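Local atomic coordinates of methanosaeta concilii ACLY-B (Methanothrix soehngenii, PDB entry 6ZNW), a protein that probably serves as the B subunit of ATP-citrate lyase, which uses ATP and coenzyme A to convert citrate into acetyl-CoA and oxaloacetate. Residues Ala428-Lys433 with Leu589-Leu594. Sequence-based numbering, arbitrary orientation.
Sequences ASCAGK and LDQKRL
The amide of Gln591 reaches Cys430 with its oxygen end: OE1 lies 3.8 Å from SG. Ser596 OG bonds to the same oxygen, and NE2 bonds to Ile356 O of a second subunit. Helix 420-430 ends here in a Schellman motif beside residues 589-593 of helix 573-593. Lys433 N bonds to Ala428 O and Gly432 N to Ser429 O, with Gly432 at positive phi as the C-prime residue. The Arg593 guanidinium takes no part across the two segments. One of its faces lies over Leu589 O and Asp590 N, near the rim. Its NH1 forms a salt bridge with Asp590 OD1 at 3.2 Å, meeting it from above the carboxylate plane.

Both helices belong to the citrate synthase-like part of the chain. A bound citryl-coenzyme A lies about 9 Å from the Cys430 side chain. A third subunit adds Arg449 NH2, bonded to Cys430 O.

The CB of Ser429 is directed toward helix 573-593. Its OG is anti to the backbone N (chi1 -174°), which brings it 3.7 Å from Gln591 CB. This hydroxyl donates to Ile588 O. The Lys592 chain runs past it, with CE 3.4 Å from OG. A bend at chi2 (-69°) helps carry the ammonium to the C-terminal end of helix 420-430 and the turn after it. NZ bonds weakly to Ser429 O at 3.3 Å. Its stronger bond is to Lys433 O at 2.7 Å, with NZ tilted 33° from that carbonyl plane.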
ATOM      1  N   ALA B 428       6.823  -8.159  -6.715  1.00 31.54           N
ATOM      2  CA  ALA B 428       5.838  -7.274  -7.358  1.00 30.20           C
ATOM      3  C   ALA B 428       6.399  -6.805  -8.728  1.00 31.59           C
ATOM      4  O   ALA B 428       5.660  -6.765  -9.693  1.00 32.37           O
ATOM      5  CB  ALA B 428       5.569  -6.054  -6.446  1.00 28.08           C
ATOM      6  N   SER B 429       7.703  -6.437  -8.802  1.00 30.90           N
ATOM      7  CA  SER B 429       8.348  -6.045 -10.062  1.00 32.17           C
ATOM      8  C   SER B 429       8.352  -7.215 -11.080  1.00 33.53           C
ATOM      9  O   SER B 429       7.999  -6.990 -12.246  1.00 34.72           O
ATOM     10  CB  SER B 429       9.779  -5.580  -9.807  1.00 33.60           C
ATOM     11  OG  SER B 429      10.321  -5.092 -11.021  1.00 36.92           O
ATOM     12  N   CYS B 430       8.630  -8.485 -10.629  1.00 33.14           N
ATOM     13  CA  CYS B 430       8.562  -9.687 -11.476  1.00 32.86           C
ATOM     14  C   CYS B 430       7.145  -9.959 -11.946  1.00 34.38           C
ATOM     15  O   CYS B 430       6.962 -10.597 -12.963  1.00 34.55           O
ATOM     16  CB  CYS B 430       9.157 -10.902 -10.766  1.00 33.37           C
ATOM     17  SG  CYS B 430      10.952 -10.789 -10.498  1.00 38.59           S
ATOM     18  N   ALA B 431       6.128  -9.525 -11.185  1.00 34.88           N
ATOM     19  CA  ALA B 431       4.712  -9.672 -11.551  1.00 35.14           C
ATOM     20  C   ALA B 431       4.280  -8.531 -12.542  1.00 36.22           C
ATOM     21  O   ALA B 431       3.106  -8.405 -12.863  1.00 36.08           O
ATOM     22  CB  ALA B 431       3.848  -9.641 -10.275  1.00 34.06           C
ATOM     23  N   GLY B 432       5.240  -7.731 -13.035  1.00 36.90           N
ATOM     24  CA  GLY B 432       4.951  -6.687 -13.993  1.00 36.48           C
ATOM     25  C   GLY B 432       4.351  -5.461 -13.371  1.00 36.89           C
ATOM     26  O   GLY B 432       3.711  -4.710 -14.088  1.00 39.29           O
ATOM     27  N   LYS B 433       4.505  -5.245 -12.037  1.00 34.59           N
ATOM     28  CA  LYS B 433       3.919  -4.064 -11.413  1.00 33.58           C
ATOM     29  C   LYS B 433       4.740  -2.816 -11.694  1.00 34.21           C
ATOM     30  O   LYS B 433       5.973  -2.898 -11.859  1.00 35.14           O
ATOM     31  CB  LYS B 433       3.737  -4.261  -9.886  1.00 33.43           C
ATOM     32  CG  LYS B 433       2.698  -5.367  -9.539  1.00 34.01           C
ATOM     33  CD  LYS B 433       1.327  -5.082 -10.168  1.00 33.83           C
ATOM     34  CE  LYS B 433       0.785  -3.867  -9.444  1.00 35.09           C
ATOM     35  NZ  LYS B 433      -0.513  -3.440  -9.942  1.00 37.83           N
ATOM     36  N   LEU B 589      13.933  -1.760 -10.414  1.00 35.41           N
ATOM     37  CA  LEU B 589      14.531  -1.436 -11.720  1.00 36.61           C
ATOM     38  C   LEU B 589      15.464  -2.532 -12.236  1.00 37.88           C
ATOM     39  O   LEU B 589      15.496  -2.780 -13.434  1.00 39.55           O
ATOM     40  CB  LEU B 589      15.309  -0.105 -11.692  1.00 36.99           C
ATOM     41  CG  LEU B 589      14.456   1.123 -11.365  1.00 39.04           C
ATOM     42  CD1 LEU B 589      15.321   2.359 -11.063  1.00 38.16           C
ATOM     43  CD2 LEU B 589      13.256   1.279 -12.368  1.00 38.87           C
ATOM     44  N   ASP B 590      16.198  -3.198 -11.341  1.00 36.99           N
ATOM     45  CA  ASP B 590      17.097  -4.283 -11.693  1.00 37.24           C
ATOM     46  C   ASP B 590      16.316  -5.424 -12.327  1.00 38.32           C
ATOM     47  O   ASP B 590      16.730  -5.919 -13.366  1.00 39.66           O
ATOM     48  CB  ASP B 590      17.845  -4.755 -10.426  1.00 38.54           C
ATOM     49  CG  ASP B 590      19.100  -5.604 -10.642  1.00 40.24           C
ATOM     50  OD1 ASP B 590      19.779  -5.414 -11.686  1.00 40.75           O
ATOM     51  OD2 ASP B 590      19.437  -6.403  -9.738  1.00 38.87           O
ATOM     52  N   GLN B 591      15.154  -5.793 -11.757  1.00 37.10           N
ATOM     53  CA  GLN B 591      14.318  -6.854 -12.298  1.00 36.28           C
ATOM     54  C   GLN B 591      13.705  -6.471 -13.615  1.00 36.97           C
ATOM     55  O   GLN B 591      13.573  -7.326 -14.472  1.00 37.65           O
ATOM     56  CB  GLN B 591      13.265  -7.335 -11.277  1.00 35.34           C
ATOM     57  CG  GLN B 591      13.861  -7.810  -9.939  1.00 36.26           C
ATOM     58  CD  GLN B 591      14.886  -8.929 -10.147  1.00 39.88           C
ATOM     59  OE1 GLN B 591      14.667  -9.899 -10.915  1.00 39.01           O
ATOM     60  NE2 GLN B 591      16.045  -8.811  -9.503  1.00 36.36           N
ATOM     61  N   LYS B 592      13.373  -5.195 -13.823  1.00 37.60           N
ATOM     62  CA  LYS B 592      12.847  -4.725 -15.109  1.00 37.97           C
ATOM     63  C   LYS B 592      13.976  -4.807 -16.151  1.00 39.47           C
ATOM     64  O   LYS B 592      13.696  -5.207 -17.264  1.00 41.04           O
ATOM     65  CB  LYS B 592      12.383  -3.252 -15.042  1.00 39.12           C
ATOM     66  CG  LYS B 592      11.386  -2.871 -13.961  1.00 40.40           C
ATOM     67  CD  LYS B 592      10.108  -3.458 -14.241  1.00 44.42           C
ATOM     68  CE  LYS B 592       8.958  -2.992 -13.312  1.00 47.70           C
ATOM     69  NZ  LYS B 592       7.834  -3.972 -13.495  1.00 49.24           N
ATOM     70  N   ARG B 593      15.238  -4.393 -15.828  1.00 38.84           N
ATOM     71  CA  ARG B 593      16.354  -4.471 -16.787  1.00 39.30           C
ATOM     72  C   ARG B 593      16.664  -5.949 -17.127  1.00 41.15           C
ATOM     73  O   ARG B 593      16.977  -6.285 -18.271  1.00 41.68           O
ATOM     74  CB  ARG B 593      17.631  -3.846 -16.189  1.00 38.63           C
ATOM     75  CG  ARG B 593      17.675  -2.321 -16.142  1.00 37.89           C
ATOM     76  CD  ARG B 593      19.120  -1.842 -15.801  1.00 37.69           C
ATOM     77  NE  ARG B 593      19.563  -2.353 -14.493  1.00 38.92           N
ATOM     78  CZ  ARG B 593      19.414  -1.708 -13.339  1.00 39.13           C
ATOM     79  NH1 ARG B 593      19.830  -2.256 -12.207  1.00 36.74           N
ATOM     80  NH2 ARG B 593      18.852  -0.508 -13.309  1.00 39.99           N
ATOM     81  N   LEU B 594      16.582  -6.834 -16.123  1.00 41.30           N
ATOM     82  CA  LEU B 594      16.873  -8.255 -16.326  1.00 41.10           C
ATOM     83  C   LEU B 594      15.787  -8.987 -17.144  1.00 42.14           C
ATOM     84  O   LEU B 594      15.993 -10.146 -17.515  1.00 43.54           O
ATOM     85  CB  LEU B 594      17.039  -8.950 -14.956  1.00 39.75           C
ATOM     86  CG  LEU B 594      18.323  -8.610 -14.186  1.00 40.26           C
ATOM     87  CD1 LEU B 594      18.222  -9.053 -12.712  1.00 39.13           C
ATOM     88  CD2 LEU B 594      19.592  -9.148 -14.926  1.00 40.75           C
TER